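Local coordinates for possible prolidase (Bifidobacterium longum NCC2705, PDB 2P9B), which probably hydrolyses carbon-nitrogen bonds other than peptide bonds, as a member of the amidohydrolase family, although its own substrate is not established, at residues 120-123 / 124-128; 146-150 / 151-155; 346-349 / 350-353; 355-358 / 359-363. One frame throughout, in Å; residues are numbered along the deposited sequence.

Contact 1 of 4, residues 120-123 / 124-128; sequences NATT and LLESG
With CG2 of T122 anti to the backbone N (chi1 -63° for OG1) and CG of E126 anti to the carbonyl carbon, the two side chains, one helical turn apart, are brought obliquely across each other. The methyl T122 CG2 comes within 3.6 Å of E126 OE2, while E126 CG lies low over the turn, 3.1 Å from T122 O. That same carbonyl oxygen accepts the backbone bond from E126 N at 2.8 Å. The hydroxyl of T122 turns back along the helix to K118 O, so the methyl is the part offered to the glutamate. Helix 113-126 ends here in a Schellman motif: S127 N still bonds T123 O, G128 N reaches L125 O at 2.8 Å, and G128 turns out of the helix with a positive phi of 102°, at which a CB would collide with the preceding carbonyl oxygen. S127 closes the last turn with its own side chain, OG donating to L124 O at 2.6 Å. On another side of the helix L124 sets CD1 3.7 Å from N120 O, the acceptor of its own N-H, and packs on I132 of strand 129-134. L125 is buried against V423 and A425, and N120 ND2 donates to L80 O.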
ATOM      1  N   ASN A 120      15.078   2.006  -2.269  1.00 12.98           N
ATOM      2  CA  ASN A 120      13.828   2.269  -1.575  1.00 12.58           C
ATOM      3  C   ASN A 120      12.919   1.047  -1.527  1.00 11.66           C
ATOM      4  O   ASN A 120      12.249   0.811  -0.521  1.00 12.31           O
ATOM      5  CB  ASN A 120      13.109   3.467  -2.204  1.00 13.13           C
ATOM      6  CG  ASN A 120      13.802   4.784  -1.892  1.00 14.28           C
ATOM      7  OD1 ASN A 120      14.205   5.029  -0.753  1.00 16.38           O
ATOM      8  ND2 ASN A 120      13.935   5.642  -2.897  1.00 14.41           N
ATOM      9  N   ALA A 121      12.898   0.270  -2.603  1.00 10.63           N
ATOM     10  CA  ALA A 121      12.077  -0.938  -2.625  1.00 10.88           C
ATOM     11  C   ALA A 121      12.641  -1.908  -1.587  1.00 10.98           C
ATOM     12  O   ALA A 121      11.897  -2.632  -0.925  1.00 11.06           O
ATOM     13  CB  ALA A 121      12.103  -1.579  -4.018  1.00 11.47           C
ATOM     14  N   THR A 122      13.964  -1.920  -1.446  1.00 10.99           N
ATOM     15  CA  THR A 122      14.603  -2.799  -0.478  1.00 10.94           C
ATOM     16  C   THR A 122      14.287  -2.361   0.950  1.00 11.00           C
ATOM     17  O   THR A 122      14.097  -3.196   1.835  1.00 12.59           O
ATOM     18  CB  THR A 122      16.130  -2.846  -0.686  1.00 11.39           C
ATOM     19  OG1 THR A 122      16.411  -3.393  -1.979  1.00 14.67           O
ATOM     20  CG2 THR A 122      16.790  -3.720   0.376  1.00 12.67           C
ATOM     21  N   THR A 123      14.227  -1.053   1.174  1.00 10.90           N
ATOM     22  CA  THR A 123      13.903  -0.526   2.498  1.00 11.28           C
ATOM     23  C   THR A 123      12.491  -0.978   2.882  1.00 11.08           C
ATOM     24  O   THR A 123      12.260  -1.435   3.998  1.00 12.22           O
ATOM     25  CB  THR A 123      13.975   1.010   2.512  1.00 10.33           C
ATOM     26  OG1 THR A 123      15.334   1.415   2.322  1.00 13.74           O
ATOM     27  CG2 THR A 123      13.465   1.566   3.834  1.00 10.57           C
ATOM     28  N   LEU A 124      11.553  -0.846   1.951  1.00 11.04           N
ATOM     29  CA  LEU A 124      10.177  -1.271   2.196  1.00  9.86           C
ATOM     30  C   LEU A 124      10.169  -2.751   2.555  1.00 10.35           C
ATOM     31  O   LEU A 124       9.559  -3.151   3.549  1.00 11.06           O
ATOM     32  CB  LEU A 124       9.306  -1.024   0.957  1.00 10.42           C
ATOM     33  CG  LEU A 124       8.760   0.394   0.816  1.00 10.34           C
ATOM     34  CD1 LEU A 124       8.512   0.728  -0.652  1.00 10.54           C
ATOM     35  CD2 LEU A 124       7.482   0.517   1.635  1.00 11.76           C
ATOM     36  N   LEU A 125      10.858  -3.567   1.762  1.00 10.57           N
ATOM     37  CA  LEU A 125      10.907  -4.999   2.044  1.00 10.49           C
ATOM     38  C   LEU A 125      11.506  -5.283   3.421  1.00 10.88           C
ATOM     39  O   LEU A 125      10.944  -6.057   4.194  1.00 11.35           O
ATOM     40  CB  LEU A 125      11.707  -5.738   0.964  1.00 10.97           C
ATOM     41  CG  LEU A 125      11.819  -7.257   1.152  1.00 11.24           C
ATOM     42  CD1 LEU A 125      10.424  -7.873   1.173  1.00 14.97           C
ATOM     43  CD2 LEU A 125      12.646  -7.865   0.023  1.00 12.89           C
ATOM     44  N   GLU A 126      12.633  -4.646   3.738  1.00 10.96           N
ATOM     45  CA  GLU A 126      13.281  -4.860   5.034  1.00 11.53           C
ATOM     46  C   GLU A 126      12.383  -4.461   6.201  1.00 13.27           C
ATOM     47  O   GLU A 126      12.552  -4.964   7.314  1.00 14.31           O
ATOM     48  CB  GLU A 126      14.603  -4.084   5.112  1.00 13.07           C
ATOM     49  CG  GLU A 126      15.641  -4.557   4.099  1.00 16.15           C
ATOM     50  CD  GLU A 126      16.888  -3.693   4.074  1.00 19.34           C
ATOM     51  OE1 GLU A 126      16.787  -2.487   4.372  1.00 21.51           O
ATOM     52  OE2 GLU A 126      17.964  -4.222   3.735  1.00 21.75           O
ATOM     53  N   SER A 127      11.434  -3.559   5.949  1.00 12.29           N
ATOM     54  CA  SER A 127      10.521  -3.113   6.991  1.00 11.52           C
ATOM     55  C   SER A 127       9.370  -4.110   7.136  1.00 11.59           C
ATOM     56  O   SER A 127       8.508  -3.947   7.999  1.00 12.73           O
ATOM     57  CB  SER A 127       9.971  -1.714   6.673  1.00 11.38           C
ATOM     58  OG  SER A 127       8.964  -1.747   5.671  1.00 14.56           O
ATOM     59  N   GLY A 128       9.365  -5.131   6.283  1.00 10.34           N
ATOM     60  CA  GLY A 128       8.328  -6.151   6.346  1.00 10.31           C
ATOM     61  C   GLY A 128       7.204  -6.076   5.321  1.00 10.40           C
ATOM     62  O   GLY A 128       6.223  -6.817   5.428  1.00 11.20           O
TER

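Contact 2 of 4, residues 146-150 / 151-155; sequences RDQID and AGQIL
I154 and Q148 run alongside one another in the same direction, where helix 141-150 gives over to the loop behind it. Along Q148, CB touches I154 CG1 at 3.9 Å; CG continues beside the helix, anti to the carbonyl carbon; the chain stays extended at chi2 (175°), and OE1 of the amide ends 4.2 Å from the same I154 CG1. One methylene of the isoleucine thus meets both the root of the glutamine and, more loosely, its amide oxygen. The backbone of Q148 is gripped as well: Q148 O takes Q153 N at 2.8 Å and, weakly, I154 N. Between these residues the chain turns through a Schellman motif, with G152 at positive phi and G152 N bonded to I149 O. A water donates to both I149 O and I154 O, at 2.6 Å each, and ties the returning loop to the last helical turn. I154 O also lies 3.5 Å from I149 CA in a CA-H...O contact. One turn earlier, R146 grips D147 side-on, NE and NH2 both binding OD1 from one face of the carboxylate, NH2 at 3.0 Å. The arrangement sits at the protein surface: I149 and R146 rest on I159 of strand 158-160, whereas I154 reaches K118 and L155 reaches L125, both on helix 113-126.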
ATOM      1  N   ARG A 146      10.603  -4.126 -11.298  1.00 11.41           N
ATOM      2  CA  ARG A 146       9.595  -5.157 -11.092  1.00 11.57           C
ATOM      3  C   ARG A 146       9.908  -6.388 -11.939  1.00 12.05           C
ATOM      4  O   ARG A 146       9.824  -7.521 -11.463  1.00 13.66           O
ATOM      5  CB  ARG A 146       8.212  -4.628 -11.478  1.00 11.72           C
ATOM      6  CG  ARG A 146       7.101  -5.667 -11.409  1.00 11.47           C
ATOM      7  CD  ARG A 146       5.928  -5.240 -12.277  1.00 13.46           C
ATOM      8  NE  ARG A 146       6.255  -5.372 -13.700  1.00 12.12           N
ATOM      9  CZ  ARG A 146       5.637  -4.721 -14.681  1.00 12.32           C
ATOM     10  NH1 ARG A 146       4.653  -3.870 -14.409  1.00 12.21           N
ATOM     11  NH2 ARG A 146       5.994  -4.936 -15.939  1.00 12.86           N
ATOM     12  N   ASP A 147      10.264  -6.163 -13.201  1.00 12.81           N
ATOM     13  CA  ASP A 147      10.568  -7.273 -14.092  1.00 14.60           C
ATOM     14  C   ASP A 147      11.790  -8.072 -13.642  1.00 14.66           C
ATOM     15  O   ASP A 147      11.822  -9.294 -13.795  1.00 16.48           O
ATOM     16  CB  ASP A 147      10.758  -6.778 -15.533  1.00 15.77           C
ATOM     17  CG  ASP A 147       9.452  -6.328 -16.176  1.00 18.04           C
ATOM     18  OD1 ASP A 147       8.376  -6.660 -15.634  1.00 18.26           O
ATOM     19  OD2 ASP A 147       9.500  -5.656 -17.232  1.00 18.91           O
ATOM     20  N   GLN A 148      12.787  -7.395 -13.079  1.00 16.44           N
ATOM     21  CA  GLN A 148      13.985  -8.089 -12.616  1.00 17.11           C
ATOM     22  C   GLN A 148      13.650  -8.938 -11.393  1.00 16.74           C
ATOM     23  O   GLN A 148      14.128 -10.063 -11.257  1.00 17.75           O
ATOM     24  CB  GLN A 148      15.090  -7.088 -12.281  1.00 19.73           C
ATOM     25  CG  GLN A 148      15.501  -6.231 -13.467  1.00 23.70           C
ATOM     26  CD  GLN A 148      16.514  -5.173 -13.097  1.00 27.88           C
ATOM     27  OE1 GLN A 148      16.346  -4.458 -12.112  1.00 28.53           O
ATOM     28  NE2 GLN A 148      17.568  -5.058 -13.894  1.00 31.86           N
ATOM     29  N   ILE A 149      12.828  -8.390 -10.504  1.00 15.50           N
ATOM     30  CA  ILE A 149      12.409  -9.113  -9.308  1.00 15.79           C
ATOM     31  C   ILE A 149      11.571 -10.330  -9.718  1.00 17.61           C
ATOM     32  O   ILE A 149      11.783 -11.441  -9.221  1.00 17.82           O
ATOM     33  CB  ILE A 149      11.572  -8.194  -8.375  1.00 15.18           C
ATOM     34  CG1 ILE A 149      12.470  -7.090  -7.810  1.00 13.95           C
ATOM     35  CG2 ILE A 149      10.916  -9.021  -7.258  1.00 14.49           C
ATOM     36  CD1 ILE A 149      11.740  -6.021  -7.000  1.00 12.28           C
ATOM     37  N   ASP A 150      10.630 -10.122 -10.634  1.00 19.63           N
ATOM     38  CA  ASP A 150       9.765 -11.206 -11.095  1.00 23.60           C
ATOM     39  C   ASP A 150      10.566 -12.314 -11.768  1.00 24.94           C
ATOM     40  O   ASP A 150      10.198 -13.486 -11.697  1.00 26.01           O
ATOM     41  CB  ASP A 150       8.704 -10.679 -12.071  1.00 25.98           C
ATOM     42  CG  ASP A 150       7.744  -9.696 -11.420  1.00 30.00           C
ATOM     43  OD1 ASP A 150       7.749  -9.583 -10.174  1.00 30.68           O
ATOM     44  OD2 ASP A 150       6.978  -9.042 -12.158  1.00 31.90           O
ATOM     45  N   ALA A 151      11.663 -11.941 -12.418  1.00 25.58           N
ATOM     46  CA  ALA A 151      12.510 -12.916 -13.095  1.00 27.46           C
ATOM     47  C   ALA A 151      13.456 -13.597 -12.105  1.00 27.61           C
ATOM     48  O   ALA A 151      14.144 -14.554 -12.455  1.00 28.22           O
ATOM     49  CB  ALA A 151      13.308 -12.237 -14.204  1.00 26.84           C
ATOM     50  N   GLY A 152      13.485 -13.101 -10.870  1.00 27.59           N
ATOM     51  CA  GLY A 152      14.346 -13.684  -9.852  1.00 27.55           C
ATOM     52  C   GLY A 152      15.779 -13.184  -9.880  1.00 27.52           C
ATOM     53  O   GLY A 152      16.663 -13.764  -9.243  1.00 27.58           O
ATOM     54  N   GLN A 153      16.012 -12.102 -10.613  1.00 26.44           N
ATOM     55  CA  GLN A 153      17.345 -11.522 -10.736  1.00 27.53           C
ATOM     56  C   GLN A 153      17.712 -10.623  -9.561  1.00 27.08           C
ATOM     57  O   GLN A 153      18.888 -10.450  -9.249  1.00 29.20           O
ATOM     58  CB  GLN A 153      17.436 -10.694 -12.015  1.00 29.10           C
ATOM     59  CG  GLN A 153      17.065 -11.438 -13.274  1.00 34.10           C
ATOM     60  CD  GLN A 153      16.939 -10.503 -14.457  1.00 36.79           C
ATOM     61  OE1 GLN A 153      17.878  -9.780 -14.789  1.00 38.82           O
ATOM     62  NE2 GLN A 153      15.774 -10.507 -15.095  1.00 38.15           N
ATOM     63  N   ILE A 154      16.702 -10.039  -8.927  1.00 25.20           N
ATOM     64  CA  ILE A 154      16.917  -9.137  -7.801  1.00 24.68           C
ATOM     65  C   ILE A 154      15.959  -9.475  -6.662  1.00 22.95           C
ATOM     66  O   ILE A 154      14.802  -9.821  -6.904  1.00 21.60           O
ATOM     67  CB  ILE A 154      16.668  -7.664  -8.223  1.00 26.05           C
ATOM     68  CG1 ILE A 154      17.642  -7.259  -9.332  1.00 28.48           C
ATOM     69  CG2 ILE A 154      16.805  -6.740  -7.019  1.00 28.01           C
ATOM     70  CD1 ILE A 154      19.104  -7.327  -8.939  1.00 30.53           C
ATOM     71  N   LEU A 155      16.448  -9.384  -5.426  1.00 21.04           N
ATOM     72  CA  LEU A 155      15.613  -9.652  -4.260  1.00 19.57           C
ATOM     73  C   LEU A 155      14.797  -8.396  -4.013  1.00 17.20           C
ATOM     74  O   LEU A 155      15.345  -7.299  -3.940  1.00 18.59           O
ATOM     75  CB  LEU A 155      16.477  -9.943  -3.026  1.00 20.13           C
ATOM     76  CG  LEU A 155      15.751  -9.997  -1.672  1.00 20.93           C
ATOM     77  CD1 LEU A 155      14.811 -11.186  -1.633  1.00 21.26           C
ATOM     78  CD2 LEU A 155      16.769 -10.097  -0.541  1.00 22.60           C
TER
HETATM   79  O   HOH W   1      13.397 -12.024  -7.207  1.00 29.07           O

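Contact 3 of 4, residues 346-349 / 350-353; sequences TGMT and FVPQ
T346 and Q353 close the neck of this loop, their side chains crossing at about a right angle. OG1 of T346 donates to Q353 OE1 at 2.8 Å, coming from above the plane of the amide (42° out of it), and T346 CB lies 3.1 Å from the same oxygen. Q353 reaches back by bending at chi2 (-76°), which brings the amide to the threonine. Both groups are bound a second time by one residue, since H79 N donates to T346 OG1 and H79 O accepts from Q353 NE2. An alanine in place of Q353 would probably leave T346 OG1 without its acceptor and H79 O without its amide donor, freeing the neck of the loop to shift. Also on this inner side, V351 is buried, with CG1 3.8 Å from T346 CA and CG2 3.6 Å from M348 CB, the M348 and V351 side chains running alongside each other. The far end is more exposed. There T349 lays its methyl CG2 over one face of the F350 ring, 4.0 Å from the centroid and 11° off the normal, a CH-pi contact; F350 also touches L304 and V308. M348, a selenomethionine, leaves the loop at its end and touches H79. The backbone reverses by a type I beta turn from M348 to V351, with V351 N bonded to M348 O at 3.0 Å, and G347 N to V351 O is a weaker second rung. The loop follows D345, which, with H77 and H79, may form an empty metal site, consistent with a metal-dependent amidohydrolase barrel.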
ATOM      1  N   THR A 346       4.677   6.937   0.523  1.00 13.23           N
ATOM      2  CA  THR A 346       6.095   7.024   0.873  1.00 13.41           C
ATOM      3  C   THR A 346       6.850   7.941  -0.088  1.00 16.43           C
ATOM      4  O   THR A 346       6.415   8.169  -1.216  1.00 16.85           O
ATOM      5  CB  THR A 346       6.778   5.636   0.852  1.00 13.02           C
ATOM      6  OG1 THR A 346       6.807   5.133  -0.486  1.00 12.29           O
ATOM      7  CG2 THR A 346       6.019   4.655   1.738  1.00 12.29           C
ATOM      8  N   GLY A 347       7.992   8.455   0.355  1.00 18.55           N
ATOM      9  CA  GLY A 347       8.764   9.341  -0.495  1.00 21.82           C
ATOM     10  C   GLY A 347       8.561  10.790  -0.105  1.00 25.80           C
ATOM     11  O   GLY A 347       9.379  11.652  -0.441  1.00 26.31           O
HETATM   12  N   MSE A 348       7.461  11.057   0.599  1.00 27.36           N
HETATM   13  CA  MSE A 348       7.162  12.408   1.062  1.00 31.29           C
HETATM   14  C   MSE A 348       8.164  12.703   2.176  1.00 30.33           C
HETATM   15  O   MSE A 348       8.627  11.793   2.863  1.00 29.28           O
HETATM   16  CB  MSE A 348       5.731  12.504   1.612  1.00 36.31           C
HETATM   17  CG  MSE A 348       4.620  12.182   0.614  1.00 43.44           C
HETATM   18 SE   MSE A 348       4.454  13.407  -0.901  1.00 62.02          SE
HETATM   19  CE  MSE A 348       5.400  12.391  -2.265  1.00 48.61           C
ATOM     20  N   THR A 349       8.505  13.974   2.348  1.00 30.70           N
ATOM     21  CA  THR A 349       9.466  14.363   3.370  1.00 30.58           C
ATOM     22  C   THR A 349       9.188  13.739   4.736  1.00 28.36           C
ATOM     23  O   THR A 349      10.109  13.285   5.409  1.00 29.79           O
ATOM     24  CB  THR A 349       9.512  15.898   3.537  1.00 32.75           C
ATOM     25  OG1 THR A 349       9.870  16.507   2.289  1.00 34.19           O
ATOM     26  CG2 THR A 349      10.535  16.287   4.597  1.00 34.67           C
ATOM     27  N   PHE A 350       7.922  13.707   5.142  1.00 25.11           N
ATOM     28  CA  PHE A 350       7.575  13.151   6.444  1.00 21.33           C
ATOM     29  C   PHE A 350       6.896  11.783   6.432  1.00 17.67           C
ATOM     30  O   PHE A 350       6.191  11.425   7.373  1.00 15.77           O
ATOM     31  CB  PHE A 350       6.726  14.159   7.221  1.00 24.28           C
ATOM     32  CG  PHE A 350       7.460  15.430   7.554  1.00 27.44           C
ATOM     33  CD1 PHE A 350       8.482  15.431   8.498  1.00 28.64           C
ATOM     34  CD2 PHE A 350       7.160  16.615   6.890  1.00 29.27           C
ATOM     35  CE1 PHE A 350       9.199  16.595   8.778  1.00 30.46           C
ATOM     36  CE2 PHE A 350       7.871  17.787   7.162  1.00 30.75           C
ATOM     37  CZ  PHE A 350       8.893  17.774   8.107  1.00 30.93           C
ATOM     38  N   VAL A 351       7.107  11.021   5.363  1.00 15.83           N
ATOM     39  CA  VAL A 351       6.544   9.672   5.270  1.00 15.06           C
ATOM     40  C   VAL A 351       7.685   8.724   4.915  1.00 13.28           C
ATOM     41  O   VAL A 351       7.977   8.486   3.744  1.00 13.49           O
ATOM     42  CB  VAL A 351       5.453   9.557   4.190  1.00 15.22           C
ATOM     43  CG1 VAL A 351       4.805   8.174   4.263  1.00 14.68           C
ATOM     44  CG2 VAL A 351       4.404  10.650   4.373  1.00 15.76           C
ATOM     45  N   PRO A 352       8.351   8.172   5.934  1.00 13.06           N
ATOM     46  CA  PRO A 352       9.468   7.253   5.710  1.00 12.77           C
ATOM     47  C   PRO A 352       9.072   6.021   4.911  1.00 12.46           C
ATOM     48  O   PRO A 352       7.950   5.526   5.033  1.00 13.79           O
ATOM     49  CB  PRO A 352       9.906   6.902   7.127  1.00 14.24           C
ATOM     50  CG  PRO A 352       9.575   8.149   7.900  1.00 13.73           C
ATOM     51  CD  PRO A 352       8.205   8.479   7.368  1.00 13.21           C
ATOM     52  N   GLN A 353      10.005   5.531   4.104  1.00 11.83           N
ATOM     53  CA  GLN A 353       9.772   4.342   3.287  1.00 11.38           C
ATOM     54  C   GLN A 353       9.545   3.132   4.187  1.00 12.72           C
ATOM     55  O   GLN A 353       8.881   2.174   3.798  1.00 13.32           O
ATOM     56  CB  GLN A 353      10.988   4.062   2.393  1.00 11.25           C
ATOM     57  CG  GLN A 353      11.273   5.130   1.337  1.00 11.09           C
ATOM     58  CD  GLN A 353      10.319   5.064   0.158  1.00 11.17           C
ATOM     59  OE1 GLN A 353       9.408   4.232   0.124  1.00 13.95           O
ATOM     60  NE2 GLN A 353      10.529   5.945  -0.821  1.00 11.31           N
TER

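Contact 4 of 4, residues 355-358 / 359-363; sequences ATWR and ELELL
The first turns of helix 356-367, a buried helix of the amidohydrolase domain, bring W357, R358 and E361 together. W357 has CG between the backbone N and the carbonyl carbon (chi1 73°), and this folds the indole over its successor: R358 CB lies over one face of the ring, and the guanidinium, carried round by bends at chi2 and chi3, has W357 CH2 3.6 Å above its plane, over its centre. E361 comes to the rim of the indole instead. Its CD is 3.5 Å from W357 CZ3, and OE1 lies at the ring edge in plane, with the carboxylate turned 74° against the ring. E361 OE2 stands 4.1 Å from R358 NH1, opposite charges near each other but too far for a salt bridge; R358 makes that bond through NH2 to D446 of helix 439-449. A glutamine in place of E361 would probably deprive R358 of this nearby negative charge, leaving D446 to balance the guanidinium with less help. Along the backbone, L362 N bonds R358 O at 3.0 Å, and L362 CG packs 3.3 Å from that oxygen. E359 N is held by T356 O at 3.0 Å in the opening turn. E359 itself points elsewhere, its two carboxylate oxygens bound by S296 OG and L295 N, while T356 OG1 pairs with N75. The chemistry implies that the arginine, one face of its guanidinium against W357 CH2, has its charge balanced probably in the main by D446, with E361 adding a weaker electrostatic contribution.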
ATOM      1  N   ALA A 355       8.044   3.241   7.265  1.00 10.68           N
ATOM      2  CA  ALA A 355       7.005   3.472   8.261  1.00 10.36           C
ATOM      3  C   ALA A 355       5.596   2.994   7.929  1.00  9.91           C
ATOM      4  O   ALA A 355       4.623   3.549   8.423  1.00 12.12           O
ATOM      5  CB  ALA A 355       6.975   4.964   8.623  1.00  9.82           C
ATOM      6  N   THR A 356       5.472   1.950   7.117  1.00  9.78           N
ATOM      7  CA  THR A 356       4.139   1.460   6.786  1.00 10.41           C
ATOM      8  C   THR A 356       3.334   1.139   8.054  1.00 10.90           C
ATOM      9  O   THR A 356       2.141   1.428   8.126  1.00 10.54           O
ATOM     10  CB  THR A 356       4.218   0.193   5.901  1.00 10.64           C
ATOM     11  OG1 THR A 356       4.800   0.533   4.640  1.00 12.55           O
ATOM     12  CG2 THR A 356       2.825  -0.395   5.667  1.00 10.10           C
ATOM     13  N   TRP A 357       4.002   0.567   9.055  1.00 12.00           N
ATOM     14  CA  TRP A 357       3.341   0.183  10.302  1.00 12.91           C
ATOM     15  C   TRP A 357       2.552   1.321  10.955  1.00 12.39           C
ATOM     16  O   TRP A 357       1.513   1.091  11.576  1.00 12.74           O
ATOM     17  CB  TRP A 357       4.367  -0.349  11.314  1.00 14.04           C
ATOM     18  CG  TRP A 357       5.222   0.735  11.905  1.00 13.99           C
ATOM     19  CD1 TRP A 357       6.349   1.280  11.366  1.00 15.15           C
ATOM     20  CD2 TRP A 357       4.946   1.481  13.099  1.00 15.37           C
ATOM     21  NE1 TRP A 357       6.788   2.329  12.144  1.00 16.53           N
ATOM     22  CE2 TRP A 357       5.944   2.471  13.212  1.00 15.98           C
ATOM     23  CE3 TRP A 357       3.945   1.409  14.077  1.00 15.52           C
ATOM     24  CZ2 TRP A 357       5.971   3.387  14.271  1.00 17.42           C
ATOM     25  CZ3 TRP A 357       3.972   2.321  15.128  1.00 18.21           C
ATOM     26  CH2 TRP A 357       4.982   3.297  15.212  1.00 18.10           C
ATOM     27  N   ARG A 358       3.053   2.543  10.821  1.00 10.90           N
ATOM     28  CA  ARG A 358       2.403   3.703  11.420  1.00 10.74           C
ATOM     29  C   ARG A 358       0.975   3.884  10.919  1.00 10.43           C
ATOM     30  O   ARG A 358       0.106   4.340  11.664  1.00 12.60           O
ATOM     31  CB  ARG A 358       3.212   4.973  11.129  1.00 11.60           C
ATOM     32  CG  ARG A 358       2.594   6.247  11.699  1.00 13.64           C
ATOM     33  CD  ARG A 358       2.794   6.341  13.205  1.00 15.94           C
ATOM     34  NE  ARG A 358       4.175   6.682  13.535  1.00 17.52           N
ATOM     35  CZ  ARG A 358       4.620   6.893  14.769  1.00 19.13           C
ATOM     36  NH1 ARG A 358       3.794   6.793  15.802  1.00 18.58           N
ATOM     37  NH2 ARG A 358       5.888   7.223  14.968  1.00 19.38           N
ATOM     38  N   GLU A 359       0.725   3.522   9.664  1.00 10.55           N
ATOM     39  CA  GLU A 359      -0.617   3.681   9.092  1.00 10.55           C
ATOM     40  C   GLU A 359      -1.652   2.857   9.844  1.00 10.78           C
ATOM     41  O   GLU A 359      -2.805   3.274   9.984  1.00 10.91           O
ATOM     42  CB  GLU A 359      -0.621   3.290   7.603  1.00  9.25           C
ATOM     43  CG  GLU A 359      -1.939   3.591   6.857  1.00  9.97           C
ATOM     44  CD  GLU A 359      -2.278   5.084   6.751  1.00 11.50           C
ATOM     45  OE1 GLU A 359      -1.406   5.937   7.014  1.00 14.73           O
ATOM     46  OE2 GLU A 359      -3.432   5.400   6.391  1.00 13.16           O
ATOM     47  N   LEU A 360      -1.250   1.686  10.328  1.00 11.03           N
ATOM     48  CA  LEU A 360      -2.189   0.846  11.067  1.00 10.87           C
ATOM     49  C   LEU A 360      -2.537   1.503  12.396  1.00 12.86           C
ATOM     50  O   LEU A 360      -3.688   1.472  12.829  1.00 12.03           O
ATOM     51  CB  LEU A 360      -1.607  -0.551  11.309  1.00 10.67           C
ATOM     52  CG  LEU A 360      -1.553  -1.483  10.096  1.00 10.58           C
ATOM     53  CD1 LEU A 360      -0.444  -1.054   9.147  1.00 11.55           C
ATOM     54  CD2 LEU A 360      -1.325  -2.905  10.565  1.00 11.50           C
ATOM     55  N   GLU A 361      -1.542   2.105  13.042  1.00 13.52           N
ATOM     56  CA  GLU A 361      -1.797   2.770  14.315  1.00 15.32           C
ATOM     57  C   GLU A 361      -2.722   3.958  14.111  1.00 15.68           C
ATOM     58  O   GLU A 361      -3.566   4.250  14.961  1.00 16.11           O
ATOM     59  CB  GLU A 361      -0.489   3.231  14.966  1.00 19.42           C
ATOM     60  CG  GLU A 361       0.229   2.108  15.701  1.00 25.28           C
ATOM     61  CD  GLU A 361       1.010   2.591  16.916  1.00 28.31           C
ATOM     62  OE1 GLU A 361       1.402   1.733  17.736  1.00 29.29           O
ATOM     63  OE2 GLU A 361       1.237   3.814  17.049  1.00 28.77           O
ATOM     64  N   LEU A 362      -2.568   4.633  12.973  1.00 14.66           N
ATOM     65  CA  LEU A 362      -3.395   5.787  12.657  1.00 14.06           C
ATOM     66  C   LEU A 362      -4.837   5.393  12.336  1.00 14.21           C
ATOM     67  O   LEU A 362      -5.761   6.124  12.674  1.00 14.80           O
ATOM     68  CB  LEU A 362      -2.791   6.579  11.491  1.00 13.67           C
ATOM     69  CG  LEU A 362      -1.424   7.220  11.764  1.00 15.18           C
ATOM     70  CD1 LEU A 362      -0.921   7.914  10.509  1.00 16.51           C
ATOM     71  CD2 LEU A 362      -1.531   8.218  12.913  1.00 16.47           C
ATOM     72  N   LEU A 363      -5.037   4.249  11.683  1.00 13.93           N
ATOM     73  CA  LEU A 363      -6.394   3.805  11.371  1.00 13.69           C
ATOM     74  C   LEU A 363      -7.125   3.472  12.672  1.00 14.16           C
ATOM     75  O   LEU A 363      -8.337   3.653  12.790  1.00 14.80           O
ATOM     76  CB  LEU A 363      -6.370   2.585  10.448  1.00 13.81           C
ATOM     77  CG  LEU A 363      -5.951   2.872   8.999  1.00 13.53           C
ATOM     78  CD1 LEU A 363      -5.803   1.561   8.243  1.00 15.97           C
ATOM     79  CD2 LEU A 363      -6.982   3.762   8.317  1.00 14.17           C
TER

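How the contacts relate
The four contacts follow one another along the chain, all in the part that belongs to the amidohydrolase family. Contact 1 ends helix 113-126 and contact 2 ends helix 141-150, the next helix after strand 129-134; their centres lie about 15 Å apart, and they touch where L125 CD2 packs on L155 CG. Contact 3, the loop before helix 356-367, runs directly into contact 4 on that helix, their centres about 13 Å apart. Contact 1 also touches contacts 3 and 4: L124 CD2 meets Q353 O and T356 OG1, and T123 CG2 meets Q353 CB. Contact 2 lies at the surface, about 28 Å between centres from contact 4. Contacts 1 and 3, far apart in sequence, thus meet close to the possible metal site (H77, H79, D345).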